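Rho guanine nucleotide exchange factor TIAM2 (Mus musculus, PDB 3A8P) activates the GTPase Rac1 as a guanine nucleotide exchange factor, linking extracellular laminin signals to the cytoskeleton and neurite growth, and is represented here by its PHCCEx domain. Local coordinates at residues Thr110-Glu113 against Asn114-Ala118; Leu226-Gly229 against Arg230-Val233; Ala218-Ser221 against Arg222-Leu226. All blocks are in the same frame, centred on the assembly; numbering follows the deposited sequence.

Contact 1 is partly buried and lies in the PH part of the PHCCEx domain, on helix 109-130 against the strands. Contacts 2 and 3 lie at the surface of the CC-Ex part, both on helix 222-231. Contact 3 starts this helix and contact 2 ends it; they share L226, with centres about 10 Å apart. Contact 1, whose centre is about 28 Å from that of contact 2, has no touch with either. The chemistry follows the position: mid-helix, side chains are tied by waters and a doubly used carbonyl; at the N-terminal end of helix 222-231 a serine takes up a backbone N-H; at its C-terminal end a glycine turns the chain and leucines pack beside it.

Contact 1: Thr110-Glu113 against Asn114-Ala118; sequences TDLE and NWVTA
The N-H groups of N114, W115, V116 and T117 each donate to the carbonyl four residues back, on T110, D111, L112 and E113, and the V116 N to L112 O bond, at 3.0 Å, is the straightest of the four at 168°. E113 O takes a second donor, T117 OG1 at 2.9 Å, and the two reach it from opposite faces of its plane. With chi1 of -63°, T117 holds OG1 beside its own backbone N, which directs the hydroxyl back up the helix.

D111 and W115 run side by side, carboxylate and indole planes 81° apart. One water links them at the ring edge and in the indole plane, donating to D111 OD2 at 2.7 Å and accepting from W115 NE1 at 2.9 Å. A second water donates to D111 OD1 and accepts from N114 ND2 at 2.8 Å. The carboxylate is held further by T107 N and by a salt bridge to K13, whose charge also makes a cation-pi contact with W115. This is the C-terminal helix of the PH fold, and a tryptophan in it turned toward the strands is a hallmark of PH domains; here W115 packs on L17 and V44. On the neighbouring flank L112 CD2 lies 4.1 Å from V116 CG2, both side chains pointing the same way toward strand 78-81, where they meet S81 and V79.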
ATOM      1  N   THR A 110      21.257   4.051   1.668  1.00 26.05           N
ATOM      2  CA  THR A 110      20.949   5.063   2.683  1.00 27.38           C
ATOM      3  C   THR A 110      19.907   6.044   2.146  1.00 25.71           C
ATOM      4  O   THR A 110      18.973   6.421   2.850  1.00 26.13           O
ATOM      5  CB  THR A 110      22.202   5.867   3.086  1.00 28.54           C
ATOM      6  OG1 THR A 110      23.152   4.992   3.705  1.00 30.56           O
ATOM      7  CG2 THR A 110      21.827   6.975   4.066  1.00 28.00           C
ATOM      8  N   ASP A 111      20.074   6.456   0.897  1.00 24.90           N
ATOM      9  CA  ASP A 111      19.135   7.389   0.291  1.00 24.75           C
ATOM     10  C   ASP A 111      17.748   6.738   0.220  1.00 24.13           C
ATOM     11  O   ASP A 111      16.738   7.385   0.505  1.00 23.99           O
ATOM     12  CB  ASP A 111      19.625   7.788  -1.098  1.00 24.28           C
ATOM     13  CG  ASP A 111      18.783   8.882  -1.725  1.00 26.16           C
ATOM     14  OD1 ASP A 111      18.580   9.931  -1.076  1.00 26.33           O
ATOM     15  OD2 ASP A 111      18.329   8.690  -2.873  1.00 28.29           O
ATOM     16  N   LEU A 112      17.699   5.453  -0.133  1.00 23.95           N
ATOM     17  CA  LEU A 112      16.421   4.738  -0.205  1.00 24.18           C
ATOM     18  C   LEU A 112      15.730   4.748   1.158  1.00 23.45           C
ATOM     19  O   LEU A 112      14.534   5.027   1.263  1.00 19.56           O
ATOM     20  CB  LEU A 112      16.634   3.293  -0.681  1.00 24.19           C
ATOM     21  CG  LEU A 112      15.422   2.347  -0.721  1.00 22.90           C
ATOM     22  CD1 LEU A 112      15.678   1.233  -1.729  1.00 23.42           C
ATOM     23  CD2 LEU A 112      15.168   1.752   0.666  1.00 23.39           C
ATOM     24  N   GLU A 113      16.491   4.458   2.209  1.00 24.19           N
ATOM     25  CA  GLU A 113      15.925   4.439   3.552  1.00 25.53           C
ATOM     26  C   GLU A 113      15.430   5.815   3.956  1.00 25.22           C
ATOM     27  O   GLU A 113      14.403   5.938   4.621  1.00 25.16           O
ATOM     28  CB  GLU A 113      16.958   3.947   4.568  1.00 28.99           C
ATOM     29  CG  GLU A 113      17.250   2.465   4.472  1.00 34.80           C
ATOM     30  CD  GLU A 113      18.465   2.065   5.281  1.00 40.06           C
ATOM     31  OE1 GLU A 113      18.676   2.654   6.362  1.00 44.23           O
ATOM     32  OE2 GLU A 113      19.203   1.161   4.840  1.00 41.12           O
ATOM     33  N   ASN A 114      16.160   6.853   3.561  1.00 23.89           N
ATOM     34  CA  ASN A 114      15.752   8.205   3.900  1.00 24.24           C
ATOM     35  C   ASN A 114      14.429   8.569   3.218  1.00 24.41           C
ATOM     36  O   ASN A 114      13.587   9.243   3.819  1.00 25.75           O
ATOM     37  CB  ASN A 114      16.844   9.215   3.520  1.00 23.66           C
ATOM     38  CG  ASN A 114      18.068   9.117   4.418  1.00 26.34           C
ATOM     39  OD1 ASN A 114      17.981   8.639   5.544  1.00 26.67           O
ATOM     40  ND2 ASN A 114      19.210   9.586   3.926  1.00 26.68           N
ATOM     41  N   TRP A 115      14.252   8.123   1.972  1.00 23.81           N
ATOM     42  CA  TRP A 115      13.029   8.390   1.212  1.00 22.51           C
ATOM     43  C   TRP A 115      11.837   7.659   1.816  1.00 23.53           C
ATOM     44  O   TRP A 115      10.755   8.232   1.984  1.00 23.74           O
ATOM     45  CB  TRP A 115      13.188   7.951  -0.245  1.00 22.90           C
ATOM     46  CG  TRP A 115      13.774   9.012  -1.132  1.00 26.00           C
ATOM     47  CD1 TRP A 115      15.023   9.033  -1.677  1.00 23.82           C
ATOM     48  CD2 TRP A 115      13.124  10.218  -1.565  1.00 25.24           C
ATOM     49  NE1 TRP A 115      15.196  10.178  -2.425  1.00 25.41           N
ATOM     50  CE2 TRP A 115      14.047  10.922  -2.374  1.00 26.02           C
ATOM     51  CE3 TRP A 115      11.852  10.770  -1.346  1.00 24.55           C
ATOM     52  CZ2 TRP A 115      13.739  12.155  -2.969  1.00 27.53           C
ATOM     53  CZ3 TRP A 115      11.542  11.999  -1.938  1.00 26.35           C
ATOM     54  CH2 TRP A 115      12.486  12.676  -2.742  1.00 25.80           C
ATOM     55  N   VAL A 116      12.040   6.385   2.132  1.00 21.49           N
ATOM     56  CA  VAL A 116      10.985   5.582   2.726  1.00 23.29           C
ATOM     57  C   VAL A 116      10.551   6.209   4.045  1.00 23.80           C
ATOM     58  O   VAL A 116       9.361   6.361   4.303  1.00 24.32           O
ATOM     59  CB  VAL A 116      11.460   4.123   2.976  1.00 23.47           C
ATOM     60  CG1 VAL A 116      10.461   3.383   3.873  1.00 23.86           C
ATOM     61  CG2 VAL A 116      11.590   3.401   1.656  1.00 21.57           C
ATOM     62  N   THR A 117      11.524   6.577   4.874  1.00 24.10           N
ATOM     63  CA  THR A 117      11.235   7.185   6.165  1.00 23.33           C
ATOM     64  C   THR A 117      10.470   8.498   5.983  1.00 24.21           C
ATOM     65  O   THR A 117       9.479   8.760   6.672  1.00 24.76           O
ATOM     66  CB  THR A 117      12.544   7.463   6.949  1.00 25.52           C
ATOM     67  OG1 THR A 117      13.204   6.223   7.234  1.00 23.91           O
ATOM     68  CG2 THR A 117      12.250   8.202   8.266  1.00 24.61           C
ATOM     69  N   ALA A 118      10.940   9.315   5.044  1.00 23.06           N
ATOM     70  CA  ALA A 118      10.324  10.606   4.755  1.00 25.99           C
ATOM     71  C   ALA A 118       8.862  10.470   4.308  1.00 24.56           C
ATOM     72  O   ALA A 118       7.976  11.125   4.853  1.00 25.54           O
ATOM     73  CB  ALA A 118      11.150  11.354   3.675  1.00 22.06           C
TER
HETATM   74  O   HOH W   1      17.428  10.891  -4.051  1.00 26.44           O
HETATM   75  O   HOH W   2      19.278  10.762   1.336  1.00 32.01           O

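Contact 2: Leu226-Gly229 against Arg230-Val233; sequences LALG and RLGV
R230 and L231 continue the helical hydrogen bonding of L226 and A227: R230 N donates to L226 O at 2.9 Å and L231 N to A227 O. The next carbonyl, L228 O, receives two N-H groups, a sound bond from G232 N at 3.0 Å and a weak one from V233 N at 3.4 Å, the latter with an angle of only 131°. At this end of the helix the chain also brings V233 O, which accepts from S238 OG, to 3.6 Å from L228 CB, a carbon packed on a polar atom.

Among the polar side chains, R230 folds back along the helix surface. Its CG sits beside the backbone N and the chain bends at chi3 (-68°), which brings the guanidinium over the preceding turn. One face of that group lies above A227 CA and L226 O, while NH1 reaches L226 CB and NH2 comes within 3.8 Å of A227 CB. L226 O stands 3.6 Å above the guanidinium plane, toward its rim, so it meets the face of the group and not its N-H edge.

The apolar contacts fall on another flank. L228 CD2 approaches L231 CD1 at 4.2 Å. L228 continues onto F239 and L242 of helix 236-245, and L231 onto L31 and L33 of strand 30-33, so the end of this helix joins the CC-Ex part to the PH sheet.

G232 has phi 113°, where a CB would press on the carbonyl oxygen of L231. A glycine with positive phi just past the last helical residue, together with the weak i+5 bond from V233 N, resembles the Schellman motif that ends many helices.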
ATOM      1  N   LEU A 226      -4.712 -15.204  -7.218  1.00 32.74           N
ATOM      2  CA  LEU A 226      -4.926 -15.491  -8.634  1.00 33.61           C
ATOM      3  C   LEU A 226      -5.016 -14.205  -9.445  1.00 32.86           C
ATOM      4  O   LEU A 226      -4.466 -14.112 -10.540  1.00 32.51           O
ATOM      5  CB  LEU A 226      -6.206 -16.311  -8.837  1.00 35.39           C
ATOM      6  CG  LEU A 226      -6.099 -17.828  -8.649  1.00 38.17           C
ATOM      7  CD1 LEU A 226      -5.531 -18.164  -7.275  1.00 40.26           C
ATOM      8  CD2 LEU A 226      -7.477 -18.448  -8.824  1.00 39.76           C
ATOM      9  N   ALA A 227      -5.715 -13.212  -8.909  1.00 31.97           N
ATOM     10  CA  ALA A 227      -5.855 -11.947  -9.611  1.00 31.84           C
ATOM     11  C   ALA A 227      -4.493 -11.269  -9.731  1.00 33.27           C
ATOM     12  O   ALA A 227      -4.138 -10.752 -10.796  1.00 33.86           O
ATOM     13  CB  ALA A 227      -6.840 -11.041  -8.882  1.00 30.14           C
ATOM     14  N   LEU A 228      -3.725 -11.276  -8.646  1.00 31.68           N
ATOM     15  CA  LEU A 228      -2.411 -10.656  -8.680  1.00 32.58           C
ATOM     16  C   LEU A 228      -1.534 -11.434  -9.644  1.00 33.12           C
ATOM     17  O   LEU A 228      -0.707 -10.857 -10.351  1.00 33.09           O
ATOM     18  CB  LEU A 228      -1.788 -10.609  -7.271  1.00 30.90           C
ATOM     19  CG  LEU A 228      -2.498  -9.607  -6.341  1.00 31.05           C
ATOM     20  CD1 LEU A 228      -1.776  -9.507  -5.026  1.00 29.66           C
ATOM     21  CD2 LEU A 228      -2.562  -8.237  -7.008  1.00 30.62           C
ATOM     22  N   GLY A 229      -1.737 -12.746  -9.686  1.00 33.97           N
ATOM     23  CA  GLY A 229      -0.974 -13.588 -10.589  1.00 36.36           C
ATOM     24  C   GLY A 229      -1.267 -13.264 -12.047  1.00 38.23           C
ATOM     25  O   GLY A 229      -0.361 -13.284 -12.882  1.00 38.53           O
ATOM     26  N   ARG A 230      -2.528 -12.971 -12.367  1.00 38.34           N
ATOM     27  CA  ARG A 230      -2.879 -12.628 -13.746  1.00 39.91           C
ATOM     28  C   ARG A 230      -2.323 -11.243 -14.068  1.00 39.14           C
ATOM     29  O   ARG A 230      -2.007 -10.944 -15.215  1.00 38.79           O
ATOM     30  CB  ARG A 230      -4.400 -12.633 -13.957  1.00 38.16           C
ATOM     31  CG  ARG A 230      -5.026 -14.013 -14.024  1.00 38.77           C
ATOM     32  CD  ARG A 230      -6.495 -13.929 -14.438  1.00 41.48           C
ATOM     33  NE  ARG A 230      -7.340 -13.297 -13.428  1.00 40.90           N
ATOM     34  CZ  ARG A 230      -7.824 -13.926 -12.359  1.00 43.24           C
ATOM     35  NH1 ARG A 230      -7.551 -15.209 -12.161  1.00 43.60           N
ATOM     36  NH2 ARG A 230      -8.579 -13.272 -11.483  1.00 39.81           N
ATOM     37  N   LEU A 231      -2.210 -10.403 -13.043  1.00 39.37           N
ATOM     38  CA  LEU A 231      -1.677  -9.061 -13.222  1.00 38.55           C
ATOM     39  C   LEU A 231      -0.234  -9.212 -13.672  1.00 37.42           C
ATOM     40  O   LEU A 231       0.206  -8.557 -14.609  1.00 37.48           O
ATOM     41  CB  LEU A 231      -1.705  -8.287 -11.903  1.00 39.46           C
ATOM     42  CG  LEU A 231      -1.514  -6.763 -11.916  1.00 39.77           C
ATOM     43  CD1 LEU A 231      -1.227  -6.306 -10.495  1.00 38.39           C
ATOM     44  CD2 LEU A 231      -0.377  -6.349 -12.827  1.00 40.75           C
ATOM     45  N   GLY A 232       0.496 -10.086 -12.991  1.00 36.65           N
ATOM     46  CA  GLY A 232       1.892 -10.296 -13.317  1.00 36.24           C
ATOM     47  C   GLY A 232       2.794  -9.822 -12.195  1.00 35.61           C
ATOM     48  O   GLY A 232       4.012  -9.955 -12.266  1.00 37.71           O
ATOM     49  N   VAL A 233       2.195  -9.261 -11.153  1.00 36.05           N
ATOM     50  CA  VAL A 233       2.954  -8.774 -10.001  1.00 35.42           C
ATOM     51  C   VAL A 233       2.302  -9.236  -8.701  1.00 33.29           C
ATOM     52  O   VAL A 233       1.140  -8.920  -8.435  1.00 31.80           O
ATOM     53  CB  VAL A 233       3.030  -7.226  -9.975  1.00 36.53           C
ATOM     54  CG1 VAL A 233       3.886  -6.769  -8.798  1.00 36.87           C
ATOM     55  CG2 VAL A 233       3.600  -6.702 -11.283  1.00 34.67           C
TER

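Contact 3: Ala218-Ser221 against Arg222-Leu226; sequences AATS and RPSKL
S221 is the N-cap of helix 222-231, its hydroxyl oxygen accepting from S224 N in the first turn. Its CB lies against the start of the helix, 3.6 Å from P223 CD. From there chi1 of 72° places OG between the backbone N and the carbonyl carbon, which turns it toward S224 N. OG meets S224 N at 3.0 Å in a fairly straight bond, N-H...O 160°, and the same OG lies 3.3 Å from P223 CD. The tip also lies 3.1 Å from S224 OG, a hydroxyl engaged with E189 of helix 171-206 and with R246. E189 binds S221 N as well, so one carboxylate oxygen of the long helix ties the cap residue and the buried serine three places on. An alanine at S221 would remove OG, and S224 N is likely to be left without its capping acceptor, with the first turn of the helix less firmly set.

The backbone of S221 takes part too: its carbonyl starts the regular helical pattern by accepting from K225 N at 2.9 Å, the donor nearly in line with the C=O bond. Just before the cap, T220 turns OG1 back to L217 O while its methyl faces the helix; the T220 side chain also touches F239 of helix 236-245. That methyl is packed tightly, T220 CG2 standing only 3.3 Å from S224 CB and 3.7 Å from K225 N.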
ATOM      1  N   ALA A 218       0.741 -13.489   3.550  1.00 28.77           N
ATOM      2  CA  ALA A 218       0.178 -14.734   4.034  1.00 29.45           C
ATOM      3  C   ALA A 218      -1.327 -14.581   4.230  1.00 29.36           C
ATOM      4  O   ALA A 218      -2.037 -15.568   4.385  1.00 29.67           O
ATOM      5  CB  ALA A 218       0.836 -15.120   5.348  1.00 31.17           C
ATOM      6  N   ALA A 219      -1.804 -13.340   4.218  1.00 28.71           N
ATOM      7  CA  ALA A 219      -3.221 -13.038   4.410  1.00 27.43           C
ATOM      8  C   ALA A 219      -3.983 -12.875   3.090  1.00 28.06           C
ATOM      9  O   ALA A 219      -5.207 -12.710   3.077  1.00 27.63           O
ATOM     10  CB  ALA A 219      -3.362 -11.768   5.252  1.00 26.11           C
ATOM     11  N   THR A 220      -3.259 -12.913   1.980  1.00 28.70           N
ATOM     12  CA  THR A 220      -3.886 -12.777   0.670  1.00 31.12           C
ATOM     13  C   THR A 220      -4.753 -14.012   0.420  1.00 30.12           C
ATOM     14  O   THR A 220      -4.300 -15.140   0.590  1.00 29.75           O
ATOM     15  CB  THR A 220      -2.821 -12.651  -0.445  1.00 32.57           C
ATOM     16  OG1 THR A 220      -1.816 -11.709  -0.042  1.00 32.24           O
ATOM     17  CG2 THR A 220      -3.456 -12.148  -1.734  1.00 32.12           C
ATOM     18  N   SER A 221      -6.010 -13.793   0.050  1.00 29.16           N
ATOM     19  CA  SER A 221      -6.923 -14.906  -0.217  1.00 29.97           C
ATOM     20  C   SER A 221      -6.523 -15.570  -1.536  1.00 30.43           C
ATOM     21  O   SER A 221      -5.783 -14.983  -2.335  1.00 29.40           O
ATOM     22  CB  SER A 221      -8.357 -14.393  -0.344  1.00 28.21           C
ATOM     23  OG  SER A 221      -8.516 -13.689  -1.565  1.00 24.86           O
ATOM     24  N   ARG A 222      -7.012 -16.785  -1.770  1.00 31.88           N
ATOM     25  CA  ARG A 222      -6.703 -17.483  -3.018  1.00 34.32           C
ATOM     26  C   ARG A 222      -7.164 -16.638  -4.205  1.00 32.32           C
ATOM     27  O   ARG A 222      -6.414 -16.426  -5.154  1.00 32.17           O
ATOM     28  CB  ARG A 222      -7.391 -18.849  -3.069  1.00 38.18           C
ATOM     29  CG  ARG A 222      -6.764 -19.911  -2.187  1.00 45.33           C
ATOM     30  CD  ARG A 222      -7.277 -21.283  -2.601  1.00 50.43           C
ATOM     31  NE  ARG A 222      -7.138 -21.472  -4.047  1.00 55.54           N
ATOM     32  CZ  ARG A 222      -5.999 -21.766  -4.669  1.00 57.55           C
ATOM     33  NH1 ARG A 222      -4.873 -21.921  -3.978  1.00 60.04           N
ATOM     34  NH2 ARG A 222      -5.983 -21.900  -5.990  1.00 57.54           N
ATOM     35  N   PRO A 223      -8.412 -16.140  -4.162  1.00 31.07           N
ATOM     36  CA  PRO A 223      -8.890 -15.322  -5.278  1.00 30.77           C
ATOM     37  C   PRO A 223      -7.954 -14.137  -5.514  1.00 30.58           C
ATOM     38  O   PRO A 223      -7.619 -13.819  -6.651  1.00 31.14           O
ATOM     39  CB  PRO A 223     -10.278 -14.886  -4.816  1.00 30.11           C
ATOM     40  CG  PRO A 223     -10.725 -16.033  -3.978  1.00 31.94           C
ATOM     41  CD  PRO A 223      -9.483 -16.352  -3.173  1.00 32.09           C
ATOM     42  N   SER A 224      -7.526 -13.486  -4.435  1.00 29.91           N
ATOM     43  CA  SER A 224      -6.628 -12.344  -4.572  1.00 28.24           C
ATOM     44  C   SER A 224      -5.300 -12.746  -5.211  1.00 27.11           C
ATOM     45  O   SER A 224      -4.797 -12.066  -6.109  1.00 26.50           O
ATOM     46  CB  SER A 224      -6.371 -11.697  -3.210  1.00 25.82           C
ATOM     47  OG  SER A 224      -7.525 -11.027  -2.746  1.00 25.93           O
ATOM     48  N   LYS A 225      -4.734 -13.857  -4.754  1.00 28.49           N
ATOM     49  CA  LYS A 225      -3.471 -14.311  -5.303  1.00 31.36           C
ATOM     50  C   LYS A 225      -3.600 -14.598  -6.811  1.00 33.13           C
ATOM     51  O   LYS A 225      -2.708 -14.266  -7.596  1.00 32.84           O
ATOM     52  CB  LYS A 225      -2.979 -15.558  -4.556  1.00 33.34           C
ATOM     53  CG  LYS A 225      -1.491 -15.779  -4.739  1.00 37.29           C
ATOM     54  CD  LYS A 225      -1.034 -17.190  -4.402  1.00 39.64           C
ATOM     55  CE  LYS A 225      -0.918 -17.423  -2.920  1.00 38.95           C
ATOM     56  NZ  LYS A 225      -0.109 -18.656  -2.670  1.00 37.93           N
ATOM     57  N   LEU A 226      -4.712 -15.204  -7.218  1.00 32.74           N
ATOM     58  CA  LEU A 226      -4.926 -15.491  -8.634  1.00 33.61           C
ATOM     59  C   LEU A 226      -5.016 -14.205  -9.445  1.00 32.86           C
ATOM     60  O   LEU A 226      -4.466 -14.112 -10.540  1.00 32.51           O
ATOM     61  CB  LEU A 226      -6.206 -16.311  -8.837  1.00 35.39           C
ATOM     62  CG  LEU A 226      -6.099 -17.828  -8.649  1.00 38.17           C
ATOM     63  CD1 LEU A 226      -5.531 -18.164  -7.275  1.00 40.26           C
ATOM     64  CD2 LEU A 226      -7.477 -18.448  -8.824  1.00 39.76           C
TER